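Local coordinates for uncharacterized protein (Parabacteroides merdae ATCC 43184, PDB 5BMT), which is of unknown function but combines an N-terminal region assigned to an OB-type lipoprotein domain family with an immunoglobulin-like fold, at residues P147-L161 with K195-K209. Numbering follows the deposited sequence. Where two conformers were deposited one is given.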
loop_
_atom_site.group_PDB
_atom_site.type_symbol
_atom_site.label_atom_id
_atom_site.label_comp_id
_atom_site.label_asym_id
_atom_site.label_seq_id
_atom_site.Cartn_x
_atom_site.Cartn_y
_atom_site.Cartn_z
ATOM N N PRO A 147 3.286 -9.551 -18.928
ATOM C CA PRO A 147 4.161 -8.487 -18.406
ATOM C C PRO A 147 5.143 -8.051 -19.498
ATOM O O PRO A 147 5.324 -8.763 -20.500
ATOM C CB PRO A 147 4.843 -9.150 -17.207
ATOM C CG PRO A 147 4.898 -10.620 -17.587
ATOM C CD PRO A 147 3.603 -10.866 -18.317
ATOM N N GLU A 148 5.727 -6.871 -19.347
ATOM C CA GLU A 148 6.611 -6.340 -20.388
ATOM C C GLU A 148 7.865 -5.714 -19.801
ATOM O O GLU A 148 7.918 -5.416 -18.612
ATOM C CB GLU A 148 5.836 -5.302 -21.240
ATOM C CG GLU A 148 5.438 -4.037 -20.500
ATOM C CD GLU A 148 4.518 -3.084 -21.240
ATOM O OE1 GLU A 148 4.776 -2.797 -22.431
ATOM O OE2 GLU A 148 3.576 -2.565 -20.597
ATOM N N THR A 149 8.869 -5.467 -20.658
ATOM C CA THR A 149 10.099 -4.824 -20.210
ATOM C C THR A 149 9.840 -3.323 -20.051
ATOM O O THR A 149 9.288 -2.690 -20.951
ATOM C CB THR A 149 11.259 -5.130 -21.177
ATOM O OG1 THR A 149 11.411 -6.551 -21.263
ATOM C CG2 THR A 149 12.580 -4.501 -20.712
ATOM N N VAL A 150 10.217 -2.776 -18.882
ATOM C CA VAL A 150 10.063 -1.359 -18.524
ATOM C C VAL A 150 11.398 -0.862 -17.968
ATOM O O VAL A 150 11.883 -1.399 -16.975
ATOM C CB VAL A 150 8.916 -1.150 -17.481
ATOM C CG1 VAL A 150 8.816 0.317 -17.065
ATOM C CG2 VAL A 150 7.571 -1.656 -18.000
ATOM N N ASP A 151 11.997 0.156 -18.619
ATOM C CA ASP A 151 13.266 0.786 -18.225
ATOM C C ASP A 151 14.379 -0.223 -17.824
ATOM O O ASP A 151 15.042 -0.047 -16.802
ATOM C CB ASP A 151 13.019 1.787 -17.072
ATOM C CG ASP A 151 12.241 3.031 -17.467
ATOM O OD1 ASP A 151 12.304 3.422 -18.658
ATOM O OD2 ASP A 151 11.601 3.639 -16.578
ATOM N N GLY A 152 14.571 -1.258 -18.634
ATOM C CA GLY A 152 15.591 -2.270 -18.371
ATOM C C GLY A 152 15.206 -3.391 -17.424
ATOM O O GLY A 152 15.994 -4.321 -17.233
ATOM N N THR A 153 14.008 -3.321 -16.810
ATOM C CA THR A 153 13.519 -4.379 -15.920
ATOM C C THR A 153 12.579 -5.254 -16.724
ATOM O O THR A 153 11.647 -4.751 -17.340
ATOM C CB THR A 153 12.843 -3.817 -14.652
ATOM O OG1 THR A 153 13.783 -3.013 -13.944
ATOM C CG2 THR A 153 12.324 -4.921 -13.723
ATOM N N ASP A 154 12.808 -6.559 -16.705
ATOM C CA ASP A 154 11.945 -7.456 -17.456
ATOM C C ASP A 154 10.709 -7.871 -16.646
ATOM O O ASP A 154 10.699 -7.806 -15.411
ATOM C CB ASP A 154 12.738 -8.699 -17.898
ATOM C CG ASP A 154 13.829 -8.406 -18.917
ATOM O OD1 ASP A 154 13.554 -7.664 -19.885
ATOM O OD2 ASP A 154 14.937 -8.955 -18.771
ATOM N N ARG A 155 9.669 -8.284 -17.370
ATOM C CA ARG A 155 8.429 -8.872 -16.849
ATOM C C ARG A 155 7.771 -7.987 -15.785
ATOM O O ARG A 155 7.457 -8.446 -14.687
ATOM C CB ARG A 155 8.687 -10.306 -16.290
ATOM C CG ARG A 155 9.293 -11.219 -17.374
ATOM C CD ARG A 155 9.406 -12.682 -16.947
ATOM N NE ARG A 155 8.098 -13.274 -16.663
ATOM C CZ ARG A 155 7.275 -13.806 -17.562
ATOM N NH1 ARG A 155 7.617 -13.846 -18.850
ATOM N NH2 ARG A 155 6.101 -14.293 -17.184
ATOM N N VAL A 156 7.503 -6.735 -16.143
ATOM C CA VAL A 156 6.819 -5.813 -15.232
ATOM C C VAL A 156 5.307 -5.842 -15.524
ATOM O O VAL A 156 4.891 -5.687 -16.689
ATOM C CB VAL A 156 7.384 -4.388 -15.420
ATOM C CG1 VAL A 156 6.658 -3.386 -14.517
ATOM C CG2 VAL A 156 8.895 -4.344 -15.179
ATOM N N TYR A 157 4.495 -6.037 -14.475
ATOM C CA TYR A 157 3.035 -6.017 -14.574
ATOM C C TYR A 157 2.552 -4.619 -14.307
ATOM O O TYR A 157 3.193 -3.878 -13.561
ATOM C CB TYR A 157 2.416 -6.979 -13.538
ATOM C CG TYR A 157 2.618 -8.433 -13.896
ATOM C CD1 TYR A 157 1.700 -9.106 -14.698
ATOM C CD2 TYR A 157 3.728 -9.141 -13.433
ATOM C CE1 TYR A 157 1.876 -10.451 -15.028
ATOM C CE2 TYR A 157 3.912 -10.490 -13.752
ATOM C CZ TYR A 157 2.981 -11.138 -14.549
ATOM O OH TYR A 157 3.138 -12.465 -14.855
ATOM N N THR A 158 1.426 -4.248 -14.895
ATOM C CA THR A 158 0.906 -2.901 -14.657
ATOM C C THR A 158 -0.484 -2.971 -14.024
ATOM O O THR A 158 -1.384 -3.652 -14.546
ATOM C CB THR A 158 0.858 -2.109 -15.983
ATOM O OG1 THR A 158 2.186 -1.932 -16.469
ATOM C CG2 THR A 158 0.218 -0.717 -15.814
ATOM N N LEU A 159 -0.622 -2.297 -12.874
ATOM C CA LEU A 159 -1.890 -2.115 -12.175
ATOM C C LEU A 159 -2.360 -0.698 -12.491
ATOM O O LEU A 159 -1.540 0.124 -12.923
ATOM C CB LEU A 159 -1.698 -2.300 -10.662
ATOM C CG LEU A 159 -1.649 -3.732 -10.128
ATOM C CD1 LEU A 159 -0.441 -4.508 -10.654
ATOM C CD2 LEU A 159 -1.614 -3.726 -8.611
ATOM N N CYS A 160 -3.645 -0.421 -12.318
ATOM C CA CYS A 160 -4.148 0.908 -12.591
ATOM C C CYS A 160 -4.884 1.468 -11.385
ATOM O O CYS A 160 -5.727 0.797 -10.800
ATOM C CB CYS A 160 -5.049 0.886 -13.814
ATOM S SG CYS A 160 -5.812 2.479 -14.168
ATOM N N LEU A 161 -4.572 2.729 -11.021
ATOM C CA LEU A 161 -5.250 3.385 -9.903
ATOM C C LEU A 161 -6.004 4.584 -10.429
ATOM O O LEU A 161 -5.413 5.445 -11.116
ATOM C CB LEU A 161 -4.287 3.832 -8.805
ATOM C CG LEU A 161 -4.960 4.485 -7.578
ATOM C CD1 LEU A 161 -5.838 3.498 -6.814
ATOM C CD2 LEU A 161 -3.917 5.052 -6.641
ATOM N N LYS A 195 2.251 -17.340 -11.826
ATOM C CA LYS A 195 2.738 -16.996 -13.170
ATOM C C LYS A 195 4.268 -16.833 -13.207
ATOM O O LYS A 195 4.923 -17.354 -14.106
ATOM C CB LYS A 195 2.090 -15.684 -13.668
ATOM C CG LYS A 195 0.587 -15.771 -13.915
ATOM C CD LYS A 195 0.015 -14.415 -14.313
ATOM C CE LYS A 195 -1.490 -14.434 -14.494
ATOM N NZ LYS A 195 -1.898 -14.949 -15.822
ATOM N N GLU A 196 4.833 -16.102 -12.233
ATOM C CA GLU A 196 6.263 -15.830 -12.263
ATOM C C GLU A 196 7.108 -17.036 -11.836
ATOM O O GLU A 196 8.184 -17.226 -12.430
ATOM C CB GLU A 196 6.607 -14.574 -11.458
ATOM C CG GLU A 196 6.097 -13.310 -12.157
ATOM C CD GLU A 196 6.471 -13.259 -13.630
ATOM O OE1 GLU A 196 7.687 -13.218 -13.925
ATOM O OE2 GLU A 196 5.569 -13.422 -14.487
ATOM N N SER A 197 6.635 -17.886 -10.894
ATOM C CA SER A 197 7.414 -19.092 -10.551
ATOM C C SER A 197 7.448 -20.048 -11.764
ATOM O O SER A 197 8.500 -20.637 -12.062
ATOM C CB SER A 197 6.849 -19.781 -9.311
ATOM O OG SER A 197 5.552 -20.292 -9.574
ATOM N N ALA A 198 6.335 -20.128 -12.525
ATOM C CA ALA A 198 6.273 -20.956 -13.743
ATOM C C ALA A 198 7.259 -20.450 -14.811
ATOM O O ALA A 198 7.770 -21.246 -15.589
ATOM C CB ALA A 198 4.863 -20.957 -14.306
ATOM N N ALA A 199 7.532 -19.126 -14.828
ATOM C CA ALA A 199 8.467 -18.462 -15.746
ATOM C C ALA A 199 9.922 -18.562 -15.231
ATOM O O ALA A 199 10.839 -18.047 -15.880
ATOM C CB ALA A 199 8.062 -16.999 -15.932
ATOM N N GLY A 200 10.121 -19.252 -14.096
ATOM C CA GLY A 200 11.441 -19.459 -13.501
ATOM C C GLY A 200 11.978 -18.256 -12.756
ATOM O O GLY A 200 13.198 -18.109 -12.620
ATOM N N LYS A 201 11.072 -17.406 -12.219
ATOM C CA LYS A 201 11.482 -16.193 -11.519
ATOM C C LYS A 201 11.244 -16.294 -10.027
ATOM O O LYS A 201 10.354 -17.030 -9.590
ATOM C CB LYS A 201 10.774 -14.947 -12.097
ATOM C CG LYS A 201 10.935 -14.781 -13.611
ATOM C CD LYS A 201 12.397 -14.567 -14.093
ATOM C CE LYS A 201 12.499 -14.827 -15.585
ATOM N NZ LYS A 201 13.916 -14.833 -16.051
ATOM N N LYS A 202 12.022 -15.527 -9.248
ATOM C CA LYS A 202 11.989 -15.520 -7.778
ATOM C C LYS A 202 11.332 -14.259 -7.212
ATOM O O LYS A 202 11.193 -14.109 -5.995
ATOM C CB LYS A 202 13.434 -15.607 -7.192
ATOM C CG LYS A 202 14.365 -16.653 -7.751
ATOM C CD LYS A 202 15.713 -16.622 -6.977
ATOM C CE LYS A 202 16.555 -15.364 -7.135
ATOM N NZ LYS A 202 17.815 -15.605 -7.881
ATOM N N ILE A 203 11.004 -13.311 -8.096
ATOM C CA ILE A 203 10.405 -12.039 -7.699
ATOM C C ILE A 203 9.280 -11.691 -8.645
ATOM O O ILE A 203 9.143 -12.288 -9.725
ATOM C CB ILE A 203 11.471 -10.881 -7.688
ATOM C CG1 ILE A 203 12.016 -10.603 -9.123
ATOM C CG2 ILE A 203 12.605 -11.120 -6.661
ATOM C CD1 ILE A 203 12.549 -9.180 -9.358
ATOM N N VAL A 204 8.496 -10.692 -8.237
ATOM C CA VAL A 204 7.462 -10.074 -9.062
ATOM C C VAL A 204 7.790 -8.601 -9.140
ATOM O O VAL A 204 8.148 -8.008 -8.123
ATOM C CB VAL A 204 6.045 -10.310 -8.503
ATOM C CG1 VAL A 204 5.009 -9.413 -9.203
ATOM C CG2 VAL A 204 5.652 -11.777 -8.637
ATOM N N SER A 205 7.659 -8.019 -10.334
ATOM C CA SER A 205 7.857 -6.588 -10.571
ATOM C C SER A 205 6.563 -6.006 -11.070
ATOM O O SER A 205 5.930 -6.585 -11.965
ATOM C CB SER A 205 8.953 -6.348 -11.607
ATOM O OG SER A 205 10.219 -6.799 -11.165
ATOM N N TYR A 206 6.158 -4.869 -10.518
ATOM C CA TYR A 206 4.938 -4.235 -11.006
ATOM C C TYR A 206 5.046 -2.720 -10.907
ATOM O O TYR A 206 5.932 -2.180 -10.235
ATOM C CB TYR A 206 3.695 -4.742 -10.247
ATOM C CG TYR A 206 3.561 -4.166 -8.849
ATOM C CD1 TYR A 206 4.182 -4.773 -7.757
ATOM C CD2 TYR A 206 2.797 -3.026 -8.615
ATOM C CE1 TYR A 206 4.094 -4.219 -6.474
ATOM C CE2 TYR A 206 2.632 -2.508 -7.323
ATOM C CZ TYR A 206 3.328 -3.076 -6.264
ATOM O OH TYR A 206 3.250 -2.493 -5.022
ATOM N N ARG A 207 4.144 -2.037 -11.590
ATOM C CA ARG A 207 4.047 -0.594 -11.469
ATOM C C ARG A 207 2.579 -0.220 -11.465
ATOM O O ARG A 207 1.744 -1.046 -11.849
ATOM C CB ARG A 207 4.801 0.120 -12.581
ATOM C CG ARG A 207 4.211 -0.233 -13.931
ATOM C CD ARG A 207 5.010 0.436 -15.001
ATOM N NE ARG A 207 4.441 0.156 -16.311
ATOM C CZ ARG A 207 4.807 0.798 -17.412
ATOM N NH1 ARG A 207 5.698 1.777 -17.351
ATOM N NH2 ARG A 207 4.256 0.497 -18.574
ATOM N N VAL A 208 2.271 1.017 -11.079
ATOM C CA VAL A 208 0.896 1.499 -11.029
ATOM C C VAL A 208 0.758 2.656 -11.991
ATOM O O VAL A 208 1.492 3.640 -11.861
ATOM C CB VAL A 208 0.477 1.906 -9.598
ATOM C CG1 VAL A 208 -0.968 2.431 -9.580
ATOM C CG2 VAL A 208 0.606 0.729 -8.635
ATOM N N LYS A 209 -0.201 2.546 -12.943
ATOM C CA LYS A 209 -0.483 3.633 -13.854
ATOM C C LYS A 209 -1.678 4.439 -13.330
ATOM O O LYS A 209 -2.530 3.931 -12.585
ATOM C CB LYS A 209 -0.683 3.119 -15.266
ATOM C CG LYS A 209 -1.986 2.497 -15.614
ATOM C CD LYS A 209 -2.034 2.418 -17.173
ATOM C CE LYS A 209 -3.440 2.410 -17.711
ATOM N NZ LYS A 209 -3.675 1.283 -18.656
HETATM O O HOH W 1 11.471 -8.366 -12.958
HETATM O O HOH W 2 7.125 -9.896 -12.463
#
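Glu196 OE2 is gripped by two donors from segment 147-161: Tyr157 OH at 2.6 Å and Arg155 NH2 at 2.9 Å. The arginine uses the syn lone pair, whereas the phenol arrives on the anti side, somewhat out of the carboxylate plane. Arg155 NE meets Glu196 OE1 at 2.8 Å, also on its syn lone pair, completing a side-on, two-nitrogen salt bridge whose flat groups lie 21° from coplanar. A bend in the arginine chain turns the guanidinium edge to the acid, while Ala199 CB lies over one face and Pro147 CG over the other. Pro147 CB sits over the centre of the Tyr157 ring. An alanine in place of Glu196 would probably leave the Tyr157 hydroxyl without this acceptor and the Arg155 guanidinium without its charge mate, free to turn.

Beyond this cluster, strands 156-161 and 203-209 pair in parallel, with bonds alternating from Tyr157 N to Ser205 O through to Leu161 N to Lys209 O. Where the strands first meet, a water bridges Arg155 O and Ser205 N. Arg207 CG occupies the crowded position between backbone N and carbonyl carbon (chi1 62°), and the chain runs extended to NE, which donates almost straight (176°) to Thr158 OG1 at 3.1 Å. Val150 CG2 lies over the centre of one face of this guanidinium, 3.7 Å from Arg207 CZ, and Glu148 OE2 forms a long salt bridge to Arg207 NH2. On the other face of the sheet, Leu159 packs against Tyr206, and Leu161 CB meets Val208 CG1.

Strand 203-214 is flanked by strand 153-167 and antiparallel strand 221-233, the former a parallel pairing in a largely antiparallel mixed sheet of this immunoglobulin-like fold; Leu159 and Tyr206 both touch Ile120 of strand 118-126, and the Arg155-Tyr157-Glu196 cluster ties the C-terminal end of helix 186-198 to strand 153-167.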